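Local atomic coordinates of heroin esterase (Rhodococcus sp., PDB entry 1LZL), a protein that is an alpha/beta-hydrolase-fold esterase that probably cleaves acetyl ester bonds, including those of heroin. Residues D8-A14 / V295-S301; T206-H210 / T288-S292; Y253-L259 / L282-T288. All coordinates share one frame; numbering follows the deposited sequence.

Contact 1: D8-A14 / V295-S301. Unlike the reference sequence in segment 295-301: A299 (reference Gly), S301 (reference Arg).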
ATOM      1  N   ASP A   8     -21.037   9.183  -0.220  1.00 18.39           N
ATOM      2  CA  ASP A   8     -21.048  10.362  -1.078  1.00 20.95           C
ATOM      3  C   ASP A   8     -21.902  10.093  -2.299  1.00 20.81           C
ATOM      4  O   ASP A   8     -21.688   9.048  -2.962  1.00 20.67           O
ATOM      5  CB  ASP A   8     -19.568  10.586  -1.340  1.00 23.57           C
ATOM      6  CG  ASP A   8     -19.295  11.863  -2.099  1.00 24.15           C
ATOM      7  OD1 ASP A   8     -20.014  12.047  -3.123  1.00 36.73           O
ATOM      8  OD2 ASP A   8     -18.433  12.623  -1.702  1.00 22.06           O
ATOM      9  N   PRO A   9     -22.898  10.872  -2.668  1.00 28.79           N
ATOM     10  CA  PRO A   9     -23.710  10.544  -3.850  1.00 30.56           C
ATOM     11  C   PRO A   9     -22.956  10.245  -5.137  1.00 30.21           C
ATOM     12  O   PRO A   9     -23.375   9.429  -5.977  1.00 30.62           O
ATOM     13  CB  PRO A   9     -24.546  11.839  -4.031  1.00 38.05           C
ATOM     14  CG  PRO A   9     -24.731  12.250  -2.603  1.00 40.53           C
ATOM     15  CD  PRO A   9     -23.368  12.095  -1.975  1.00 35.47           C
ATOM     16  N   GLU A  10     -21.804  10.910  -5.251  1.00 29.03           N
ATOM     17  CA  GLU A  10     -20.924  10.765  -6.402  1.00 28.92           C
ATOM     18  C   GLU A  10     -20.366   9.346  -6.474  1.00 26.67           C
ATOM     19  O   GLU A  10     -20.110   8.750  -7.533  1.00 29.96           O
ATOM     20  CB  GLU A  10     -19.811  11.815  -6.315  1.00 32.59           C
ATOM     21  CG  GLU A  10     -20.128  13.153  -6.943  1.00 38.14           C
ATOM     22  CD  GLU A  10     -18.898  13.985  -7.242  1.00 43.41           C
ATOM     23  OE1 GLU A  10     -18.059  14.197  -6.344  1.00 45.87           O
ATOM     24  OE2 GLU A  10     -18.748  14.442  -8.391  1.00 54.46           O
ATOM     25  N   LEU A  11     -20.167   8.747  -5.319  1.00 25.34           N
ATOM     26  CA  LEU A  11     -19.606   7.395  -5.250  1.00 26.15           C
ATOM     27  C   LEU A  11     -20.723   6.375  -5.412  1.00 29.12           C
ATOM     28  O   LEU A  11     -20.579   5.419  -6.169  1.00 33.21           O
ATOM     29  CB  LEU A  11     -18.903   7.199  -3.905  1.00 20.93           C
ATOM     30  CG  LEU A  11     -17.590   7.990  -3.806  1.00 18.99           C
ATOM     31  CD1 LEU A  11     -16.959   7.728  -2.445  1.00 20.25           C
ATOM     32  CD2 LEU A  11     -16.702   7.642  -4.963  1.00 17.39           C
ATOM     33  N   ALA A  12     -21.786   6.629  -4.669  1.00 31.23           N
ATOM     34  CA  ALA A  12     -23.028   5.879  -4.628  1.00 33.19           C
ATOM     35  C   ALA A  12     -23.391   5.324  -5.994  1.00 33.99           C
ATOM     36  O   ALA A  12     -23.761   4.165  -6.157  1.00 49.25           O
ATOM     37  CB  ALA A  12     -24.196   6.745  -4.154  1.00 33.11           C
ATOM     38  N   ALA A  13     -23.279   6.209  -6.967  1.00 41.98           N
ATOM     39  CA  ALA A  13     -23.440   5.944  -8.383  1.00 37.29           C
ATOM     40  C   ALA A  13     -22.635   4.753  -8.872  1.00 40.23           C
ATOM     41  O   ALA A  13     -23.112   3.749  -9.420  1.00 46.67           O
ATOM     42  CB  ALA A  13     -23.027   7.237  -9.106  1.00 38.35           C
ATOM     43  N   ALA A  14     -21.327   4.803  -8.671  1.00 42.01           N
ATOM     44  CA  ALA A  14     -20.376   3.810  -9.134  1.00 39.37           C
ATOM     45  C   ALA A  14     -20.595   2.453  -8.483  1.00 34.19           C
ATOM     46  O   ALA A  14     -19.978   1.437  -8.830  1.00 35.32           O
ATOM     47  CB  ALA A  14     -18.972   4.355  -8.866  1.00 55.98           C
ATOM     48  N   VAL A 295     -12.841   5.572  -8.140  1.00 20.43           N
ATOM     49  CA  VAL A 295     -13.803   6.497  -8.751  1.00 20.45           C
ATOM     50  C   VAL A 295     -13.146   7.863  -8.778  1.00 18.25           C
ATOM     51  O   VAL A 295     -13.359   8.713  -7.934  1.00 18.71           O
ATOM     52  CB  VAL A 295     -15.122   6.515  -7.979  1.00 23.83           C
ATOM     53  CG1 VAL A 295     -16.219   7.252  -8.767  1.00 25.84           C
ATOM     54  CG2 VAL A 295     -15.605   5.115  -7.623  1.00 27.91           C
ATOM     55  N   ALA A 296     -12.270   8.046  -9.753  1.00 21.16           N
ATOM     56  CA  ALA A 296     -11.271   9.111  -9.662  1.00 21.49           C
ATOM     57  C   ALA A 296     -11.898  10.471  -9.928  1.00 22.77           C
ATOM     58  O   ALA A 296     -11.385  11.505  -9.567  1.00 24.37           O
ATOM     59  CB  ALA A 296     -10.089   8.855 -10.598  1.00 29.43           C
ATOM     60  N   THR A 297     -13.028  10.428 -10.598  1.00 23.62           N
ATOM     61  CA  THR A 297     -13.775  11.612 -10.963  1.00 23.93           C
ATOM     62  C   THR A 297     -14.503  12.237  -9.797  1.00 22.03           C
ATOM     63  O   THR A 297     -14.801  13.434  -9.823  1.00 26.28           O
ATOM     64  CB  THR A 297     -14.746  11.188 -12.101  1.00 32.09           C
ATOM     65  OG1 THR A 297     -15.535  10.053 -11.724  1.00 59.49           O
ATOM     66  CG2 THR A 297     -13.847  10.741 -13.239  1.00 44.19           C
ATOM     67  N   ALA A 298     -14.810  11.485  -8.742  1.00 21.57           N
ATOM     68  CA  ALA A 298     -15.546  12.042  -7.612  1.00 22.52           C
ATOM     69  C   ALA A 298     -14.758  13.143  -6.920  1.00 23.16           C
ATOM     70  O   ALA A 298     -13.531  13.007  -6.823  1.00 20.27           O
ATOM     71  CB  ALA A 298     -15.846  10.900  -6.637  1.00 20.76           C
ATOM     72  N   ALA A 299     -15.465  14.199  -6.449  1.00 21.41           N
ATOM     73  CA  ALA A 299     -14.680  15.272  -5.809  1.00 18.71           C
ATOM     74  C   ALA A 299     -13.901  14.767  -4.589  1.00 16.82           C
ATOM     75  O   ALA A 299     -12.782  15.244  -4.410  1.00 18.84           O
ATOM     76  CB  ALA A 299     -15.582  16.440  -5.448  1.00 23.41           C
ATOM     77  N   VAL A 300     -14.464  13.850  -3.798  1.00 15.92           N
ATOM     78  CA  VAL A 300     -13.772  13.369  -2.577  1.00 14.86           C
ATOM     79  C   VAL A 300     -12.532  12.568  -2.961  1.00 14.82           C
ATOM     80  O   VAL A 300     -11.519  12.643  -2.234  1.00 13.86           O
ATOM     81  CB  VAL A 300     -14.686  12.545  -1.653  1.00 14.39           C
ATOM     82  CG1 VAL A 300     -15.125  11.213  -2.293  1.00 14.65           C
ATOM     83  CG2 VAL A 300     -14.009  12.297  -0.303  1.00 14.23           C
ATOM     84  N   SER A 301     -12.601  11.825  -4.065  1.00 15.55           N
ATOM     85  CA  SER A 301     -11.426  11.129  -4.613  1.00 15.85           C
ATOM     86  C   SER A 301     -10.398  12.139  -5.109  1.00 16.09           C
ATOM     87  O   SER A 301      -9.188  12.009  -4.820  1.00 17.75           O
ATOM     88  CB  SER A 301     -11.861  10.176  -5.736  1.00 16.82           C
ATOM     89  OG  SER A 301     -12.755   9.196  -5.227  1.00 14.76           O
TER
HETATM   90  O   HOH W   1     -17.343  13.521  -3.887  1.00 26.73           O

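Contact 2: T206-H210 / T288-S292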
ATOM      1  N   THR A 206     -19.693  -4.534   3.226  1.00 12.05           N
ATOM      2  CA  THR A 206     -19.384  -3.235   2.630  1.00 12.26           C
ATOM      3  C   THR A 206     -18.741  -3.370   1.278  1.00 10.09           C
ATOM      4  O   THR A 206     -18.307  -4.480   0.869  1.00 13.65           O
ATOM      5  CB  THR A 206     -18.440  -2.484   3.600  1.00 11.15           C
ATOM      6  OG1 THR A 206     -17.521  -3.418   4.231  1.00 12.74           O
ATOM      7  CG2 THR A 206     -19.263  -1.812   4.681  1.00 13.43           C
ATOM      8  N   PRO A 207     -18.682  -2.359   0.438  1.00 13.19           N
ATOM      9  CA  PRO A 207     -18.123  -2.438  -0.907  1.00 12.74           C
ATOM     10  C   PRO A 207     -16.636  -2.848  -0.903  1.00 13.41           C
ATOM     11  O   PRO A 207     -15.864  -2.326  -0.100  1.00 13.24           O
ATOM     12  CB  PRO A 207     -18.302  -1.011  -1.407  1.00 13.45           C
ATOM     13  CG  PRO A 207     -19.498  -0.479  -0.665  1.00 13.86           C
ATOM     14  CD  PRO A 207     -19.271  -1.015   0.734  1.00 12.10           C
ATOM     15  N   LEU A 208     -16.321  -3.788  -1.798  1.00 14.22           N
ATOM     16  CA  LEU A 208     -15.016  -4.299  -2.143  1.00 14.46           C
ATOM     17  C   LEU A 208     -14.336  -5.039  -1.017  1.00 14.23           C
ATOM     18  O   LEU A 208     -13.839  -6.181  -1.204  1.00 16.82           O
ATOM     19  CB  LEU A 208     -14.149  -3.144  -2.667  1.00 15.56           C
ATOM     20  CG  LEU A 208     -14.673  -2.539  -3.982  1.00 18.16           C
ATOM     21  CD1 LEU A 208     -13.637  -1.560  -4.496  1.00 19.84           C
ATOM     22  CD2 LEU A 208     -15.005  -3.669  -4.942  1.00 26.95           C
ATOM     23  N   TRP A 209     -14.188  -4.483   0.192  1.00 12.45           N
ATOM     24  CA  TRP A 209     -13.563  -5.155   1.325  1.00 11.72           C
ATOM     25  C   TRP A 209     -14.595  -5.238   2.440  1.00 11.03           C
ATOM     26  O   TRP A 209     -15.406  -4.319   2.569  1.00 11.35           O
ATOM     27  CB  TRP A 209     -12.322  -4.438   1.831  1.00 11.87           C
ATOM     28  CG  TRP A 209     -11.289  -5.346   2.481  1.00 11.97           C
ATOM     29  CD1 TRP A 209     -10.815  -5.343   3.747  1.00 11.64           C
ATOM     30  CD2 TRP A 209     -10.600  -6.425   1.802  1.00 12.11           C
ATOM     31  NE1 TRP A 209      -9.867  -6.338   3.939  1.00 11.52           N
ATOM     32  CE2 TRP A 209      -9.743  -6.997   2.752  1.00 11.64           C
ATOM     33  CE3 TRP A 209     -10.692  -6.892   0.485  1.00 12.07           C
ATOM     34  CZ2 TRP A 209      -8.907  -8.088   2.421  1.00 11.52           C
ATOM     35  CZ3 TRP A 209      -9.857  -7.986   0.168  1.00 12.04           C
ATOM     36  CH2 TRP A 209      -9.004  -8.555   1.116  1.00 12.24           C
ATOM     37  N   HIS A 210     -14.458  -6.288   3.217  1.00 12.55           N
ATOM     38  CA  HIS A 210     -15.464  -6.655   4.215  1.00 13.82           C
ATOM     39  C   HIS A 210     -14.848  -7.731   5.070  1.00 12.27           C
ATOM     40  O   HIS A 210     -13.791  -8.323   4.727  1.00 12.28           O
ATOM     41  CB  HIS A 210     -16.783  -7.063   3.562  1.00 15.41           C
ATOM     42  CG  HIS A 210     -16.653  -8.077   2.458  1.00 16.54           C
ATOM     43  ND1 HIS A 210     -17.084  -7.829   1.170  1.00 18.75           N
ATOM     44  CD2 HIS A 210     -16.104  -9.326   2.478  1.00 14.96           C
ATOM     45  CE1 HIS A 210     -16.810  -8.907   0.446  1.00 16.06           C
ATOM     46  NE2 HIS A 210     -16.235  -9.805   1.225  1.00 17.41           N
ATOM     47  N   THR A 288     -16.975   7.563   2.031  1.00 12.68           N
ATOM     48  CA  THR A 288     -16.135   6.768   1.143  1.00 12.39           C
ATOM     49  C   THR A 288     -16.152   5.290   1.516  1.00 11.46           C
ATOM     50  O   THR A 288     -16.711   4.912   2.550  1.00 11.71           O
ATOM     51  CB  THR A 288     -14.689   7.281   1.224  1.00 13.73           C
ATOM     52  OG1 THR A 288     -14.337   7.313   2.609  1.00 14.58           O
ATOM     53  CG2 THR A 288     -14.589   8.677   0.651  1.00 13.63           C
ATOM     54  N   PHE A 289     -15.517   4.465   0.673  1.00 11.37           N
ATOM     55  CA  PHE A 289     -15.428   3.024   1.001  1.00 12.47           C
ATOM     56  C   PHE A 289     -14.020   2.557   0.606  1.00 11.52           C
ATOM     57  O   PHE A 289     -13.269   3.279  -0.034  1.00 12.48           O
ATOM     58  CB  PHE A 289     -16.554   2.218   0.345  1.00 13.36           C
ATOM     59  CG  PHE A 289     -16.648   2.312  -1.166  1.00 14.66           C
ATOM     60  CD1 PHE A 289     -15.841   1.516  -1.964  1.00 13.61           C
ATOM     61  CD2 PHE A 289     -17.534   3.188  -1.789  1.00 15.42           C
ATOM     62  CE1 PHE A 289     -15.929   1.603  -3.340  1.00 14.77           C
ATOM     63  CE2 PHE A 289     -17.636   3.290  -3.170  1.00 15.91           C
ATOM     64  CZ  PHE A 289     -16.812   2.500  -3.943  1.00 17.78           C
ATOM     65  N   HIS A 290     -13.728   1.273   0.983  1.00 12.04           N
ATOM     66  CA  HIS A 290     -12.430   0.739   0.581  1.00 14.21           C
ATOM     67  C   HIS A 290     -12.211   0.725  -0.919  1.00 15.02           C
ATOM     68  O   HIS A 290     -12.925  -0.022  -1.603  1.00 15.42           O
ATOM     69  CB  HIS A 290     -12.297  -0.682   1.124  1.00 14.75           C
ATOM     70  CG  HIS A 290     -10.901  -1.214   0.894  1.00 15.85           C
ATOM     71  ND1 HIS A 290      -9.896  -1.001   1.795  1.00 17.89           N
ATOM     72  CD2 HIS A 290     -10.373  -1.982  -0.099  1.00 17.53           C
ATOM     73  CE1 HIS A 290      -8.772  -1.599   1.362  1.00 19.62           C
ATOM     74  NE2 HIS A 290      -9.050  -2.203   0.218  1.00 20.15           N
ATOM     75  N   GLY A 291     -11.258   1.463  -1.482  1.00 18.21           N
ATOM     76  CA  GLY A 291     -11.091   1.489  -2.938  1.00 19.97           C
ATOM     77  C   GLY A 291     -11.972   2.513  -3.644  1.00 15.94           C
ATOM     78  O   GLY A 291     -11.942   2.544  -4.896  1.00 17.38           O
ATOM     79  N   SER A 292     -12.712   3.371  -2.932  1.00 14.08           N
ATOM     80  CA  SER A 292     -13.483   4.380  -3.690  1.00 14.29           C
ATOM     81  C   SER A 292     -12.617   5.378  -4.432  1.00 13.91           C
ATOM     82  O   SER A 292     -13.067   6.110  -5.364  1.00 15.47           O
ATOM     83  CB  SER A 292     -14.511   5.059  -2.768  1.00 14.62           C
ATOM     84  OG  SER A 292     -13.879   5.766  -1.699  1.00 14.62           O
TER
HETATM   85  O   HOH W   2     -15.409  -0.666   2.048  1.00 14.83           O

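Contact 3: Y253-L259 / L282-T288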
ATOM      1  N   TYR A 253       2.027   9.625   6.515  1.00  7.68           N
ATOM      2  CA  TYR A 253       0.713  10.019   6.058  1.00  8.25           C
ATOM      3  C   TYR A 253      -0.127   8.740   6.135  1.00  7.75           C
ATOM      4  O   TYR A 253       0.342   7.706   5.613  1.00  9.02           O
ATOM      5  CB  TYR A 253       0.729  10.559   4.625  1.00  9.83           C
ATOM      6  CG  TYR A 253      -0.667  10.882   4.102  1.00  9.42           C
ATOM      7  CD1 TYR A 253      -1.449   9.940   3.439  1.00  9.88           C
ATOM      8  CD2 TYR A 253      -1.212  12.150   4.320  1.00 10.06           C
ATOM      9  CE1 TYR A 253      -2.716  10.232   2.985  1.00 10.02           C
ATOM     10  CE2 TYR A 253      -2.496  12.497   3.855  1.00 10.32           C
ATOM     11  CZ  TYR A 253      -3.221  11.513   3.197  1.00 10.51           C
ATOM     12  OH  TYR A 253      -4.490  11.754   2.708  1.00 10.78           O
ATOM     13  N   LEU A 254      -1.325   8.781   6.698  1.00  7.11           N
ATOM     14  CA  LEU A 254      -2.196   7.584   6.731  1.00  7.64           C
ATOM     15  C   LEU A 254      -3.611   8.008   6.408  1.00  8.07           C
ATOM     16  O   LEU A 254      -4.142   8.921   7.078  1.00  8.14           O
ATOM     17  CB  LEU A 254      -2.118   6.910   8.110  1.00  9.08           C
ATOM     18  CG  LEU A 254      -2.618   5.467   8.168  1.00  7.70           C
ATOM     19  CD1 LEU A 254      -1.984   4.703   9.308  1.00 10.78           C
ATOM     20  CD2 LEU A 254      -4.150   5.408   8.320  1.00  9.12           C
ATOM     21  N   SER A 255      -4.238   7.436   5.396  1.00  7.89           N
ATOM     22  CA  SER A 255      -5.630   7.724   5.078  1.00  7.51           C
ATOM     23  C   SER A 255      -6.493   6.491   5.300  1.00  7.72           C
ATOM     24  O   SER A 255      -6.094   5.335   5.107  1.00  8.24           O
ATOM     25  CB  SER A 255      -5.788   8.230   3.631  1.00 10.00           C
ATOM     26  OG  SER A 255      -5.310   7.202   2.737  1.00 10.86           O
ATOM     27  N   THR A 256      -7.740   6.729   5.718  1.00  8.01           N
ATOM     28  CA  THR A 256      -8.760   5.693   5.886  1.00  7.05           C
ATOM     29  C   THR A 256     -10.051   6.185   5.248  1.00  7.37           C
ATOM     30  O   THR A 256     -10.279   7.370   4.940  1.00  8.89           O
ATOM     31  CB  THR A 256      -8.976   5.380   7.385  1.00  8.27           C
ATOM     32  OG1 THR A 256      -9.384   6.586   8.061  1.00  8.95           O
ATOM     33  CG2 THR A 256      -7.699   4.869   8.045  1.00  7.21           C
ATOM     34  N   MET A 257     -10.963   5.233   5.002  1.00  8.07           N
ATOM     35  CA  MET A 257     -12.254   5.476   4.381  1.00  8.22           C
ATOM     36  C   MET A 257     -13.364   5.101   5.353  1.00  8.89           C
ATOM     37  O   MET A 257     -13.201   4.209   6.162  1.00  9.96           O
ATOM     38  CB  MET A 257     -12.381   4.694   3.082  1.00 10.59           C
ATOM     39  CG  MET A 257     -11.249   4.956   2.107  1.00 11.72           C
ATOM     40  SD  MET A 257     -11.244   6.612   1.412  1.00 13.98           S
ATOM     41  CE  MET A 257      -9.538   7.082   1.512  1.00 18.94           C
ATOM     42  N   GLU A 258     -14.498   5.811   5.225  1.00  9.04           N
ATOM     43  CA  GLU A 258     -15.547   5.639   6.230  1.00  8.83           C
ATOM     44  C   GLU A 258     -16.109   4.221   6.340  1.00  9.35           C
ATOM     45  O   GLU A 258     -16.278   3.697   7.433  1.00  9.49           O
ATOM     46  CB  GLU A 258     -16.672   6.624   5.879  1.00  9.47           C
ATOM     47  CG  GLU A 258     -17.781   6.539   6.927  1.00  9.90           C
ATOM     48  CD  GLU A 258     -18.910   7.532   6.779  1.00 11.09           C
ATOM     49  OE1 GLU A 258     -18.637   8.673   6.357  1.00 12.61           O
ATOM     50  OE2 GLU A 258     -20.073   7.149   7.134  1.00 12.76           O
ATOM     51  N   LEU A 259     -16.449   3.642   5.195  1.00  9.74           N
ATOM     52  CA  LEU A 259     -17.148   2.373   5.115  1.00 11.61           C
ATOM     53  C   LEU A 259     -16.187   1.235   4.822  1.00 14.25           C
ATOM     54  O   LEU A 259     -16.573   0.164   4.344  1.00 13.42           O
ATOM     55  CB  LEU A 259     -18.258   2.429   4.042  1.00 11.91           C
ATOM     56  CG  LEU A 259     -19.364   3.445   4.319  1.00 15.26           C
ATOM     57  CD1 LEU A 259     -20.422   3.355   3.243  1.00 23.34           C
ATOM     58  CD2 LEU A 259     -20.025   3.222   5.672  1.00 19.31           C
ATOM     59  N   LEU A 282      -3.107  12.238   9.562  1.00  7.80           N
ATOM     60  CA  LEU A 282      -4.148  11.214   9.544  1.00  7.25           C
ATOM     61  C   LEU A 282      -5.394  11.804   8.881  1.00  7.36           C
ATOM     62  O   LEU A 282      -5.802  12.908   9.265  1.00  7.80           O
ATOM     63  CB  LEU A 282      -4.506  10.739  10.968  1.00  7.67           C
ATOM     64  CG  LEU A 282      -5.795   9.892  11.070  1.00  8.83           C
ATOM     65  CD1 LEU A 282      -5.685   8.581  10.287  1.00  9.52           C
ATOM     66  CD2 LEU A 282      -6.062   9.636  12.552  1.00  9.68           C
ATOM     67  N   HIS A 283      -5.965  11.162   7.877  1.00  7.28           N
ATOM     68  CA  HIS A 283      -7.184  11.674   7.268  1.00  8.01           C
ATOM     69  C   HIS A 283      -8.149  10.532   7.000  1.00  7.57           C
ATOM     70  O   HIS A 283      -7.843   9.661   6.166  1.00  8.41           O
ATOM     71  CB  HIS A 283      -6.805  12.402   5.984  1.00  8.49           C
ATOM     72  CG  HIS A 283      -7.870  13.361   5.538  1.00  8.53           C
ATOM     73  ND1 HIS A 283      -7.613  14.294   4.550  1.00 11.10           N
ATOM     74  CD2 HIS A 283      -9.143  13.540   5.925  1.00  9.69           C
ATOM     75  CE1 HIS A 283      -8.714  15.001   4.356  1.00 11.94           C
ATOM     76  NE2 HIS A 283      -9.676  14.583   5.179  1.00 10.51           N
ATOM     77  N   SER A 284      -9.269  10.537   7.737  1.00  7.33           N
ATOM     78  CA  SER A 284     -10.379   9.612   7.428  1.00  8.09           C
ATOM     79  C   SER A 284     -11.383  10.397   6.616  1.00  8.03           C
ATOM     80  O   SER A 284     -11.937  11.425   7.056  1.00  8.75           O
ATOM     81  CB  SER A 284     -10.976   9.079   8.706  1.00  7.60           C
ATOM     82  OG  SER A 284     -11.752   7.876   8.530  1.00  8.58           O
ATOM     83  N   PHE A 285     -11.644   9.937   5.390  1.00  8.79           N
ATOM     84  CA  PHE A 285     -12.452  10.703   4.440  1.00  8.89           C
ATOM     85  C   PHE A 285     -13.914  10.313   4.613  1.00  9.83           C
ATOM     86  O   PHE A 285     -14.208   9.114   4.885  1.00  9.68           O
ATOM     87  CB  PHE A 285     -11.993  10.381   3.003  1.00 10.37           C
ATOM     88  CG  PHE A 285     -10.712  11.091   2.609  1.00  9.97           C
ATOM     89  CD1 PHE A 285      -9.488  10.503   2.922  1.00 10.30           C
ATOM     90  CD2 PHE A 285     -10.725  12.337   1.978  1.00 12.24           C
ATOM     91  CE1 PHE A 285      -8.282  11.127   2.630  1.00  9.25           C
ATOM     92  CE2 PHE A 285      -9.521  12.984   1.671  1.00 11.57           C
ATOM     93  CZ  PHE A 285      -8.326  12.372   2.004  1.00 10.27           C
ATOM     94  N   PRO A 286     -14.843  11.258   4.531  1.00  9.74           N
ATOM     95  CA  PRO A 286     -16.257  10.962   4.773  1.00 10.03           C
ATOM     96  C   PRO A 286     -16.938  10.368   3.540  1.00 10.13           C
ATOM     97  O   PRO A 286     -16.629  10.744   2.401  1.00 10.67           O
ATOM     98  CB  PRO A 286     -16.793  12.378   5.070  1.00 10.73           C
ATOM     99  CG  PRO A 286     -16.012  13.263   4.151  1.00 11.43           C
ATOM    100  CD  PRO A 286     -14.594  12.684   4.196  1.00 10.59           C
ATOM    101  N   GLY A 287     -17.872   9.466   3.806  1.00 11.01           N
ATOM    102  CA  GLY A 287     -18.773   9.047   2.706  1.00 12.39           C
ATOM    103  C   GLY A 287     -18.118   8.134   1.702  1.00 12.60           C
ATOM    104  O   GLY A 287     -18.592   7.893   0.591  1.00 14.80           O
ATOM    105  N   THR A 288     -16.975   7.563   2.031  1.00 12.68           N
ATOM    106  CA  THR A 288     -16.135   6.768   1.143  1.00 12.39           C
ATOM    107  C   THR A 288     -16.152   5.290   1.516  1.00 11.46           C
ATOM    108  O   THR A 288     -16.711   4.912   2.550  1.00 11.71           O
ATOM    109  CB  THR A 288     -14.689   7.281   1.224  1.00 13.73           C
ATOM    110  OG1 THR A 288     -14.337   7.313   2.609  1.00 14.58           O
ATOM    111  CG2 THR A 288     -14.589   8.677   0.651  1.00 13.63           C
TER

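Contact 1: D8-A14 / V295-S301
E10 meets the start of helix 299-315 with a single carboxylate oxygen: OE1 accepts from A299 N at 2.6 Å, a nearly straight bond (168° at the hydrogen) that arrives on the syn side but 30° out of the carboxylate plane. The same OE1 touches the methyl of A299. Beside it, one water ties three groups together, donating to E10 OE1 at 2.6 Å and to D8 OD2, also at 2.6 Å, and accepting from V300 N at 2.9 Å. A298 occupies the N-cap position of that helix, yet its methyl cannot accept a hydrogen bond, and the acceptors for the next two N-H groups come from E10 and the water instead. The positive end of the helix would be expected to favour ionised carboxylates here.

Next to these polar groups lies an apolar patch. L11 splays its two methyls over the other segment: CD2 sits 3.6 Å from V295 CB and also covers the methyl of A298, while CD1 meets V300 CG1 at 3.9 Å, the two side chains crossing at about a right angle. A14 CB extends the patch onto V295 CG2 at 3.7 Å.

In the second shell, D8 N-caps its own helix, OD1 taking E10 N at 3.0 Å with its anti lone pair. With CG anti to the backbone N (chi1 -174°), the D8 carboxylate can turn one oxygen to this cap and the other to the water. Two helix starts thus share one small polar network. Helix 9-14 packs against the first turn of helix 299-315, and L11 also reaches T288 and S292 in the loop following strand 280-285.

Contact 2: T206-H210 / T288-S292
P207 and W209 each lay their CB over the face of an aromatic side chain, F289 and H290, in a buried loop-to-loop contact between the segment leading into helix 211-222 and the turn after strand 280-285. Both are CH-pi contacts: P207 CB lies 3.9 Å from the centroid of the F289 ring, and W209 CB stands equally far from that of H290. S292 CB covers the opposite face of F289, whose ring is therefore sandwiched, while L208 CD1 comes to its edge.

No direct hydrogen bond crosses. A water does so instead, donating to P207 O at 2.8 Å and accepting from H290 N at the same distance. P207 O also accepts from W209 N, closing a classic gamma turn with L208 at its centre (phi 65°). From this turn L208 reaches across, its CD1 3.4 Å from H290 O, a buried oxygen with no polar partner. At G291 a CB would collide with L208 CD1.

H290 ND1 bonds to D260 OD2 and the ring touches S160, consistent with a Ser-His-Asp triad. The chemistry is divided accordingly: carbon packing covers one face of the imidazole, and the bond from ND1 to D260 would be expected to restrain its rotation.

Contact 3: Y253-L259 / L282-T288
E258 turns its carboxylate onto the backbone of the neighbouring segment, where OE1 accepts from G287 N at 2.8 Å with the donor well above the carboxylate plane, 46° out of it. The bond lies where the chain leaves two parallel neighbours, strands 252-257 and 280-285, of a beta-alpha-beta crossover through helix 263-275 at one edge of the alpha/beta-hydrolase sheet. H283 N to L254 O, T256 N to H283 O and F285 N to T256 O make the regular pairing; L259 N to T288 O adds a further bond at 2.9 Å. E258 OE2 has a second partner in T6 OG1, so an alanine here would probably leave G287 N without this acceptor and cost the T6 hydroxyl its carboxylate partner.

On the face carrying S255 and M257, the F285 ring is met at its edge by Y253 OH, S255 CB and T256 O, with H283 over one face. M257, bent at chi2 and chi3, lies beside this ring in an oblique Met-aromatic contact, SD 5.5 Å from the ring centroid and CE 3.7 Å from F285 CD1; its SD also packs on T288 CB at 3.5 Å. Y253 OH and H283 ND1 both bond to E307 OE2 of helix 299-315.

On the other face, T256 holds OG1 between its backbone N and carbonyl carbon (chi1 59°), which brings it 2.7 Å from S284 OG, a hydroxyl-to-hydroxyl hydrogen bond.

Overall arrangement
From the N terminus, helix 9-14 waits for nearly the whole chain before contact 1 closes the longest loop, bringing it to the start of helix 299-315. Within that span, 206-210 finds 288-292 in contact 2, and within this in turn the short crossover 253-259 to 282-288 is closed by contact 3. The three loops nest without crossing. Contacts 2 and 3 share T288, in the loop between strand 280-285 and the turn that carries H290, and F289 O packs on M257 CG. D8 N of contact 1 probably bonds to G287 O of contact 3. Together they tie the N-terminal helix, the loop before helix 211-222, the sheet edge and the start of the C-terminal helix to the loop carrying the probable catalytic H290.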